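Local coordinates for protein diaminopimelate decarboxylase (Aquifex aeolicus, PDB 2P3E) that probably catalyses the pyridoxal 5'-phosphate-dependent decarboxylation of meso-diaminopimelate to L-lysine, the last step of lysine biosynthesis by the diaminopimelate pathway, at residues E393-N398 with K402-R407; Y37-N42 with P70-L75. One frame throughout, in Å; residues are numbered along the deposited sequence.

Interaction 1 (E393-N398 with K402-R407)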
ATOM      1  N   GLU B 393      -4.116 -16.700  -3.389  1.00  9.83           N
ATOM      2  CA  GLU B 393      -5.120 -16.865  -2.352  1.00 10.72           C
ATOM      3  C   GLU B 393      -5.856 -18.212  -2.533  1.00 10.45           C
ATOM      4  O   GLU B 393      -6.307 -18.539  -3.617  1.00 10.15           O
ATOM      5  CB  GLU B 393      -6.138 -15.732  -2.410  1.00  9.73           C
ATOM      6  CG  GLU B 393      -5.577 -14.336  -2.016  1.00 11.30           C
ATOM      7  CD  GLU B 393      -6.671 -13.250  -2.030  1.00 11.37           C
ATOM      8  OE1 GLU B 393      -7.261 -12.970  -3.117  1.00 10.53           O
ATOM      9  OE2 GLU B 393      -6.946 -12.660  -0.965  1.00 11.51           O
ATOM     10  N   VAL B 394      -5.992 -18.970  -1.455  1.00 12.02           N
ATOM     11  CA  VAL B 394      -6.685 -20.268  -1.513  1.00 12.23           C
ATOM     12  C   VAL B 394      -7.776 -20.295  -0.453  1.00 12.63           C
ATOM     13  O   VAL B 394      -7.644 -19.661   0.588  1.00 12.53           O
ATOM     14  CB  VAL B 394      -5.711 -21.468  -1.317  1.00 12.29           C
ATOM     15  CG1 VAL B 394      -4.706 -21.544  -2.477  1.00 11.64           C
ATOM     16  CG2 VAL B 394      -4.956 -21.347  -0.019  1.00 13.04           C
ATOM     17  N   LEU B 395      -8.853 -21.011  -0.749  1.00 12.54           N
ATOM     18  CA  LEU B 395     -10.001 -21.144   0.140  1.00 12.96           C
ATOM     19  C   LEU B 395     -10.184 -22.628   0.493  1.00 14.79           C
ATOM     20  O   LEU B 395     -10.394 -23.475  -0.400  1.00 15.51           O
ATOM     21  CB  LEU B 395     -11.260 -20.617  -0.537  1.00 13.46           C
ATOM     22  CG  LEU B 395     -12.616 -20.745   0.196  1.00 11.68           C
ATOM     23  CD1 LEU B 395     -12.659 -19.818   1.396  1.00 13.25           C
ATOM     24  CD2 LEU B 395     -13.735 -20.427  -0.776  1.00 12.85           C
ATOM     25  N   VAL B 396     -10.080 -22.931   1.782  1.00 15.47           N
ATOM     26  CA  VAL B 396     -10.180 -24.297   2.270  1.00 17.26           C
ATOM     27  C   VAL B 396     -11.603 -24.554   2.794  1.00 18.20           C
ATOM     28  O   VAL B 396     -12.220 -23.668   3.388  1.00 17.42           O
ATOM     29  CB  VAL B 396      -9.134 -24.580   3.359  1.00 17.52           C
ATOM     30  CG1 VAL B 396      -9.224 -26.023   3.808  1.00 20.51           C
ATOM     31  CG2 VAL B 396      -7.726 -24.336   2.827  1.00 17.24           C
ATOM     32  N   GLU B 397     -12.134 -25.747   2.522  1.00 19.29           N
ATOM     33  CA  GLU B 397     -13.424 -26.146   3.079  1.00 20.37           C
ATOM     34  C   GLU B 397     -13.418 -27.659   3.303  1.00 21.58           C
ATOM     35  O   GLU B 397     -13.313 -28.428   2.332  1.00 20.96           O
ATOM     36  CB  GLU B 397     -14.563 -25.768   2.137  1.00 20.82           C
ATOM     37  CG  GLU B 397     -15.961 -26.054   2.698  1.00 22.70           C
ATOM     38  CD  GLU B 397     -17.065 -25.517   1.809  1.00 24.21           C
ATOM     39  OE1 GLU B 397     -17.038 -24.318   1.435  0.70 28.62           O
ATOM     40  OE2 GLU B 397     -17.979 -26.279   1.484  0.90 26.78           O
ATOM     41  N   ASN B 398     -13.503 -28.050   4.574  1.00 21.49           N
ATOM     42  CA  ASN B 398     -13.635 -29.460   4.981  1.00 23.10           C
ATOM     43  C   ASN B 398     -12.694 -30.399   4.198  1.00 22.96           C
ATOM     44  O   ASN B 398     -13.147 -31.257   3.437  1.00 22.83           O
ATOM     45  CB  ASN B 398     -15.095 -29.907   4.841  1.00 23.25           C
ATOM     46  CG  ASN B 398     -15.374 -31.237   5.531  0.90 25.54           C
ATOM     47  OD1 ASN B 398     -14.634 -31.658   6.426  1.00 28.49           O
ATOM     48  ND2 ASN B 398     -16.447 -31.905   5.111  0.70 27.57           N
ATOM     49  N   LYS B 402      -9.893 -24.644  -2.987  1.00 16.75           N
ATOM     50  CA  LYS B 402     -10.056 -23.970  -4.243  1.00 16.84           C
ATOM     51  C   LYS B 402      -9.040 -22.831  -4.343  1.00 15.66           C
ATOM     52  O   LYS B 402      -8.842 -22.068  -3.394  1.00 14.41           O
ATOM     53  CB  LYS B 402     -11.481 -23.401  -4.374  1.00 17.31           C
ATOM     54  CG  LYS B 402     -12.579 -24.447  -4.482  1.00 19.78           C
ATOM     55  CD  LYS B 402     -13.971 -23.797  -4.669  1.00 22.18           C
ATOM     56  CE  LYS B 402     -14.319 -22.960  -3.427  1.00 27.70           C
ATOM     57  NZ  LYS B 402     -15.803 -22.777  -3.119  1.00 32.86           N
ATOM     58  N   LEU B 403      -8.393 -22.724  -5.493  1.00 14.85           N
ATOM     59  CA  LEU B 403      -7.567 -21.575  -5.770  1.00 14.47           C
ATOM     60  C   LEU B 403      -8.496 -20.410  -6.104  1.00 14.36           C
ATOM     61  O   LEU B 403      -9.280 -20.504  -7.059  1.00 14.74           O
ATOM     62  CB  LEU B 403      -6.575 -21.876  -6.914  1.00 14.80           C
ATOM     63  CG  LEU B 403      -5.558 -20.789  -7.310  1.00 13.42           C
ATOM     64  CD1 LEU B 403      -4.606 -20.503  -6.124  1.00 14.19           C
ATOM     65  CD2 LEU B 403      -4.759 -21.261  -8.520  1.00 14.23           C
ATOM     66  N   ILE B 404      -8.471 -19.351  -5.289  1.00 12.85           N
ATOM     67  CA  ILE B 404      -9.398 -18.219  -5.507  1.00 11.90           C
ATOM     68  C   ILE B 404      -8.708 -16.918  -6.030  1.00 11.93           C
ATOM     69  O   ILE B 404      -9.381 -15.965  -6.450  1.00 12.05           O
ATOM     70  CB  ILE B 404     -10.319 -17.957  -4.269  1.00 11.97           C
ATOM     71  CG1 ILE B 404      -9.484 -17.653  -3.014  1.00 12.00           C
ATOM     72  CG2 ILE B 404     -11.249 -19.157  -4.025  1.00 11.59           C
ATOM     73  CD1 ILE B 404     -10.259 -16.954  -1.914  1.00 13.07           C
ATOM     74  N   ARG B 405      -7.379 -16.922  -6.048  1.00 11.54           N
ATOM     75  CA  ARG B 405      -6.595 -15.928  -6.792  1.00 12.14           C
ATOM     76  C   ARG B 405      -5.245 -16.524  -7.156  1.00 11.95           C
ATOM     77  O   ARG B 405      -4.505 -16.953  -6.279  1.00 12.04           O
ATOM     78  CB  ARG B 405      -6.396 -14.629  -5.988  1.00 11.75           C
ATOM     79  CG  ARG B 405      -5.824 -13.492  -6.861  1.00 10.82           C
ATOM     80  CD  ARG B 405      -5.554 -12.204  -6.080  1.00 11.23           C
ATOM     81  NE  ARG B 405      -4.861 -11.239  -6.948  1.00 10.74           N
ATOM     82  CZ  ARG B 405      -5.444 -10.231  -7.592  1.00  9.30           C
ATOM     83  NH1 ARG B 405      -6.746 -10.002  -7.470  1.00  9.67           N
ATOM     84  NH2 ARG B 405      -4.702  -9.411  -8.328  1.00 11.01           N
ATOM     85  N   LYS B 406      -4.935 -16.564  -8.452  1.00 12.62           N
ATOM     86  CA  LYS B 406      -3.622 -17.042  -8.905  1.00 13.59           C
ATOM     87  C   LYS B 406      -2.560 -16.056  -8.431  1.00 13.54           C
ATOM     88  O   LYS B 406      -2.828 -14.848  -8.314  1.00 12.51           O
ATOM     89  CB  LYS B 406      -3.561 -17.136 -10.428  1.00 14.58           C
ATOM     90  CG  LYS B 406      -4.522 -18.194 -11.055  1.00 17.22           C
ATOM     91  CD  LYS B 406      -4.469 -18.116 -12.618  1.00 18.68           C
ATOM     92  CE  LYS B 406      -5.039 -16.783 -13.152  1.00 21.97           C
ATOM     93  NZ  LYS B 406      -5.366 -16.797 -14.630  1.00 23.50           N
ATOM     94  N   ARG B 407      -1.371 -16.578  -8.159  1.00 13.02           N
ATOM     95  CA  ARG B 407      -0.213 -15.731  -7.930  1.00 12.87           C
ATOM     96  C   ARG B 407       0.053 -14.907  -9.188  1.00 13.15           C
ATOM     97  O   ARG B 407       0.014 -15.430 -10.309  1.00 12.79           O
ATOM     98  CB  ARG B 407       1.008 -16.583  -7.596  1.00 12.79           C
ATOM     99  CG  ARG B 407       2.238 -15.794  -7.114  1.00 12.73           C
ATOM    100  CD  ARG B 407       3.353 -16.749  -6.668  1.00 12.65           C
ATOM    101  NE  ARG B 407       2.837 -17.669  -5.650  1.00 12.72           N
ATOM    102  CZ  ARG B 407       2.691 -17.371  -4.355  1.00 12.03           C
ATOM    103  NH1 ARG B 407       3.017 -16.155  -3.891  1.00  9.43           N
ATOM    104  NH2 ARG B 407       2.175 -18.272  -3.534  1.00 10.21           N
TER
HETATM  105  O   HOH W   1     -15.591 -23.208  -0.453  1.00 40.39           O
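Glu393 O accepts two backbone bonds from the partner strand: Ile404 N lies 2.9 Å from Glu393 O and Arg405 N 3.1 Å from it, both donors tilted out of the carbonyl plane toward the same face. Glu393 N donates to Arg405 O on a lone pair in the carbonyl plane. Leu395 and Lys402 form a hydrogen-bonded antiparallel pair, with 2.8 Å from Leu395 N to Lys402 O. Two residues opposite one make a classic beta bulge in a beta hairpin, 392-397 with 400-405, of the mixed sheet that accompanies the barrel in this class of decarboxylases.

The apolar contacts divide between the faces of the hairpin. On one, Val394 CG1 meets Leu403 CD1 at 3.8 Å. Beside the other, Ile404 of the bulge sets CG2 against Leu395 CB, while Leu395 CD2 runs alongside Lys402 CE, 3.7 Å away.

Among the charged groups, Glu393 hydrogen-bonds outside the hairpin, OE2 to Tyr39 OH and OE1 to Asn69 ND2. Across the hairpin Glu393 OE1 meets only the aliphatic part of Arg405, its CB at 3.4 Å, and the extended arginine salt-bridges Glu408. At the far end a water bridges Lys402 NZ and Glu397, donating to Glu397 OE1 at 2.6 Å.

Interaction 2 (Y37-N42 with P70-L75)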
ATOM      1  N   TYR B  37      -2.003 -16.415   1.005  1.00 11.95           N
ATOM      2  CA  TYR B  37      -3.178 -16.140   1.828  1.00 11.91           C
ATOM      3  C   TYR B  37      -4.112 -17.338   1.801  1.00 12.39           C
ATOM      4  O   TYR B  37      -4.539 -17.791   0.730  1.00 11.87           O
ATOM      5  CB  TYR B  37      -3.916 -14.898   1.330  1.00 12.02           C
ATOM      6  CG  TYR B  37      -3.413 -13.594   1.927  1.00 12.08           C
ATOM      7  CD1 TYR B  37      -2.588 -12.724   1.198  1.00 11.76           C
ATOM      8  CD2 TYR B  37      -3.766 -13.232   3.227  1.00 12.01           C
ATOM      9  CE1 TYR B  37      -2.141 -11.499   1.768  1.00 11.48           C
ATOM     10  CE2 TYR B  37      -3.313 -12.045   3.799  1.00 11.78           C
ATOM     11  CZ  TYR B  37      -2.506 -11.186   3.067  1.00 11.97           C
ATOM     12  OH  TYR B  37      -2.101 -10.007   3.675  1.00 13.19           O
ATOM     13  N   VAL B  38      -4.452 -17.832   2.985  1.00 12.74           N
ATOM     14  CA  VAL B  38      -5.314 -19.011   3.113  1.00 12.45           C
ATOM     15  C   VAL B  38      -6.554 -18.632   3.912  1.00 12.58           C
ATOM     16  O   VAL B  38      -6.424 -18.069   4.994  1.00 12.42           O
ATOM     17  CB  VAL B  38      -4.559 -20.178   3.821  1.00 13.02           C
ATOM     18  CG1 VAL B  38      -5.464 -21.431   3.922  1.00 13.55           C
ATOM     19  CG2 VAL B  38      -3.254 -20.519   3.077  1.00 11.89           C
ATOM     20  N   TYR B  39      -7.743 -18.935   3.368  1.00 12.06           N
ATOM     21  CA  TYR B  39      -8.994 -18.597   4.006  1.00 12.03           C
ATOM     22  C   TYR B  39      -9.807 -19.845   4.375  1.00 13.58           C
ATOM     23  O   TYR B  39      -9.806 -20.839   3.636  1.00 13.64           O
ATOM     24  CB  TYR B  39      -9.842 -17.700   3.086  1.00 11.67           C
ATOM     25  CG  TYR B  39      -9.169 -16.401   2.691  1.00 11.37           C
ATOM     26  CD1 TYR B  39      -9.286 -15.260   3.483  1.00 11.04           C
ATOM     27  CD2 TYR B  39      -8.393 -16.322   1.535  1.00 10.47           C
ATOM     28  CE1 TYR B  39      -8.654 -14.054   3.111  1.00  9.96           C
ATOM     29  CE2 TYR B  39      -7.779 -15.118   1.148  1.00 10.34           C
ATOM     30  CZ  TYR B  39      -7.903 -14.010   1.937  1.00 10.96           C
ATOM     31  OH  TYR B  39      -7.278 -12.854   1.516  1.00 11.92           O
ATOM     32  N   SER B  40     -10.516 -19.759   5.499  1.00 14.47           N
ATOM     33  CA  SER B  40     -11.457 -20.799   5.939  1.00 14.85           C
ATOM     34  C   SER B  40     -12.865 -20.448   5.491  1.00 15.22           C
ATOM     35  O   SER B  40     -13.461 -19.470   5.952  1.00 14.77           O
ATOM     36  CB  SER B  40     -11.406 -20.964   7.467  1.00 15.62           C
ATOM     37  OG  SER B  40     -12.565 -21.652   7.959  1.00 17.85           O
ATOM     38  N   SER B  41     -13.415 -21.282   4.605  1.00 15.22           N
ATOM     39  CA  SER B  41     -14.767 -21.100   4.120  1.00 16.10           C
ATOM     40  C   SER B  41     -15.791 -21.156   5.261  1.00 16.23           C
ATOM     41  O   SER B  41     -16.674 -20.285   5.361  1.00 15.91           O
ATOM     42  CB  SER B  41     -15.086 -22.165   3.059  1.00 15.96           C
ATOM     43  OG  SER B  41     -16.361 -21.954   2.501  1.00 16.41           O
ATOM     44  N   ASN B  42     -15.668 -22.168   6.124  1.00 16.65           N
ATOM     45  CA  ASN B  42     -16.651 -22.361   7.187  1.00 17.26           C
ATOM     46  C   ASN B  42     -16.570 -21.306   8.273  1.00 16.99           C
ATOM     47  O   ASN B  42     -17.583 -20.993   8.899  1.00 16.42           O
ATOM     48  CB  ASN B  42     -16.592 -23.776   7.777  1.00 17.97           C
ATOM     49  CG  ASN B  42     -17.305 -24.781   6.903  1.00 19.46           C
ATOM     50  OD1 ASN B  42     -18.513 -24.674   6.680  1.00 21.64           O
ATOM     51  ND2 ASN B  42     -16.548 -25.739   6.349  1.00 21.78           N
ATOM     52  N   PRO B  70     -13.484 -11.781  -5.249  1.00 12.03           N
ATOM     53  CA  PRO B  70     -14.864 -11.968  -5.684  1.00 12.44           C
ATOM     54  C   PRO B  70     -15.474 -13.310  -5.276  1.00 12.94           C
ATOM     55  O   PRO B  70     -16.690 -13.382  -5.089  1.00 12.55           O
ATOM     56  CB  PRO B  70     -14.810 -11.844  -7.216  1.00 12.90           C
ATOM     57  CG  PRO B  70     -13.373 -11.924  -7.590  1.00 13.37           C
ATOM     58  CD  PRO B  70     -12.531 -11.664  -6.365  1.00 11.26           C
ATOM     59  N   HIS B  71     -14.650 -14.344  -5.142  1.00 12.74           N
ATOM     60  CA  HIS B  71     -15.146 -15.636  -4.661  1.00 13.74           C
ATOM     61  C   HIS B  71     -15.578 -15.571  -3.192  1.00 14.12           C
ATOM     62  O   HIS B  71     -16.571 -16.196  -2.798  1.00 14.71           O
ATOM     63  CB  HIS B  71     -14.110 -16.750  -4.903  1.00 14.21           C
ATOM     64  CG  HIS B  71     -13.693 -16.863  -6.343  1.00 15.66           C
ATOM     65  ND1 HIS B  71     -14.506 -17.420  -7.312  1.00 16.88           N
ATOM     66  CD2 HIS B  71     -12.576 -16.436  -6.988  1.00 13.55           C
ATOM     67  CE1 HIS B  71     -13.892 -17.361  -8.485  1.00 18.00           C
ATOM     68  NE2 HIS B  71     -12.725 -16.758  -8.315  1.00 17.68           N
ATOM     69  N   LEU B  72     -14.857 -14.798  -2.384  1.00 13.61           N
ATOM     70  CA  LEU B  72     -15.246 -14.628  -0.989  1.00 13.33           C
ATOM     71  C   LEU B  72     -16.527 -13.798  -0.873  1.00 14.01           C
ATOM     72  O   LEU B  72     -17.395 -14.097  -0.038  1.00 13.75           O
ATOM     73  CB  LEU B  72     -14.103 -14.000  -0.179  1.00 13.81           C
ATOM     74  CG  LEU B  72     -12.781 -14.795  -0.145  1.00 12.22           C
ATOM     75  CD1 LEU B  72     -11.697 -14.044   0.641  1.00 12.26           C
ATOM     76  CD2 LEU B  72     -12.980 -16.212   0.450  1.00 10.68           C
ATOM     77  N   VAL B  73     -16.642 -12.761  -1.703  1.00 14.12           N
ATOM     78  CA  VAL B  73     -17.836 -11.934  -1.725  1.00 15.68           C
ATOM     79  C   VAL B  73     -19.037 -12.759  -2.209  1.00 16.43           C
ATOM     80  O   VAL B  73     -20.117 -12.655  -1.633  1.00 16.35           O
ATOM     81  CB  VAL B  73     -17.652 -10.644  -2.562  1.00 15.61           C
ATOM     82  CG1 VAL B  73     -18.944  -9.810  -2.550  1.00 16.52           C
ATOM     83  CG2 VAL B  73     -16.461  -9.800  -1.997  1.00 16.21           C
ATOM     84  N   LYS B  74     -18.825 -13.589  -3.231  1.00 17.17           N
ATOM     85  CA  LYS B  74     -19.893 -14.490  -3.728  1.00 17.96           C
ATOM     86  C   LYS B  74     -20.387 -15.435  -2.649  1.00 17.84           C
ATOM     87  O   LYS B  74     -21.598 -15.638  -2.504  1.00 19.09           O
ATOM     88  CB  LYS B  74     -19.452 -15.269  -4.978  1.00 17.95           C
ATOM     89  CG  LYS B  74     -20.599 -16.143  -5.565  1.00 19.76           C
ATOM     90  CD  LYS B  74     -20.259 -16.601  -6.960  1.00 23.17           C
ATOM     91  CE  LYS B  74     -21.519 -16.999  -7.723  1.00 27.86           C
ATOM     92  NZ  LYS B  74     -22.221 -15.760  -8.262  1.00 32.05           N
ATOM     93  N   LEU B  75     -19.454 -15.992  -1.890  1.00 17.84           N
ATOM     94  CA  LEU B  75     -19.743 -16.859  -0.755  1.00 18.77           C
ATOM     95  C   LEU B  75     -20.758 -16.242   0.234  1.00 18.35           C
ATOM     96  O   LEU B  75     -21.729 -16.895   0.661  1.00 17.42           O
ATOM     97  CB  LEU B  75     -18.417 -17.188  -0.051  1.00 19.16           C
ATOM     98  CG  LEU B  75     -18.222 -18.481   0.733  1.00 21.75           C
ATOM     99  CD1 LEU B  75     -18.174 -19.678  -0.224  1.00 24.59           C
ATOM    100  CD2 LEU B  75     -16.947 -18.451   1.560  1.00 21.09           C
TER
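Leu72 and Tyr39 meet where helix 70-78 of the pyridoxal-binding barrel, an alpha/beta barrel of the TIM type, lies against the junction of strand 36-40 with helix 41-54. The chain passes here from the mixed sheet toward the barrel, and the contact is one part of the packing of a barrel helix against the sheet, made by two pairs of side chains.

The helix opens with Pro70 and His71, which look to the dimer partner: Pro70 packs on Ser417 of the second subunit, and His71 NE2 hydrogen-bonds to the backbone O of that same serine. One residue on, Leu72 supplies the main apolar contact. Its CG stands anti to the carbonyl carbon (chi1 -60°) and the chain then runs out straight (chi2 178°), which carries CD1 across to the tyrosine. This methyl sits 3.8 Å from the centroid of the Tyr39 ring and only 5° from the ring normal, a CH-pi contact centred over the face. The even spread of distances confirms the centring, from 3.9 Å between Leu72 CD1 and Tyr39 CE1 to 4.1 Å between Leu72 CD1 and Tyr39 CE2. The phenol oxygen at the end of the ring is engaged by Glu393 and Asn67, which should limit swinging of the ring beneath the methyl. Leu72 also touches Leu395 and Ile404 of the hairpin.

After a turn of helix comes Leu75, whose amide donates to the carbonyl of His71. It faces the start of helix 41-54, where Ser40 is the N-cap residue and its OG binds Phe43 N. The forked end of Leu75 packs against the Ser41 hydroxyl, an oxygen already hydrogen-bonded to Glu397: Leu75 CD2 lies 3.7 Å from Ser41 OG, and Leu75 CD1 4.0 Å from it.

Both contacts are largely buried, but interaction 1 runs out to the surface at Lys402, whereas in interaction 2 three of the four touching residues are buried and Leu75 is partly exposed. They share a sheet, strands 36-40 and 392-397 being parallel neighbours in it. Their chemistry follows their place: within the sheet, interaction 1 depends on backbone hydrogen bonds, while interaction 2, between barrel helix and sheet, uses apolar side chains and an aromatic face. Two probable hydrogen bonds connect them, Glu393 OE2 to Tyr39 OH at 2.5 Å and Glu397 OE1 to Ser41 OG at 2.7 Å. Both also reach Ser417 of the second subunit, so hairpin and helix meet the dimer interface together.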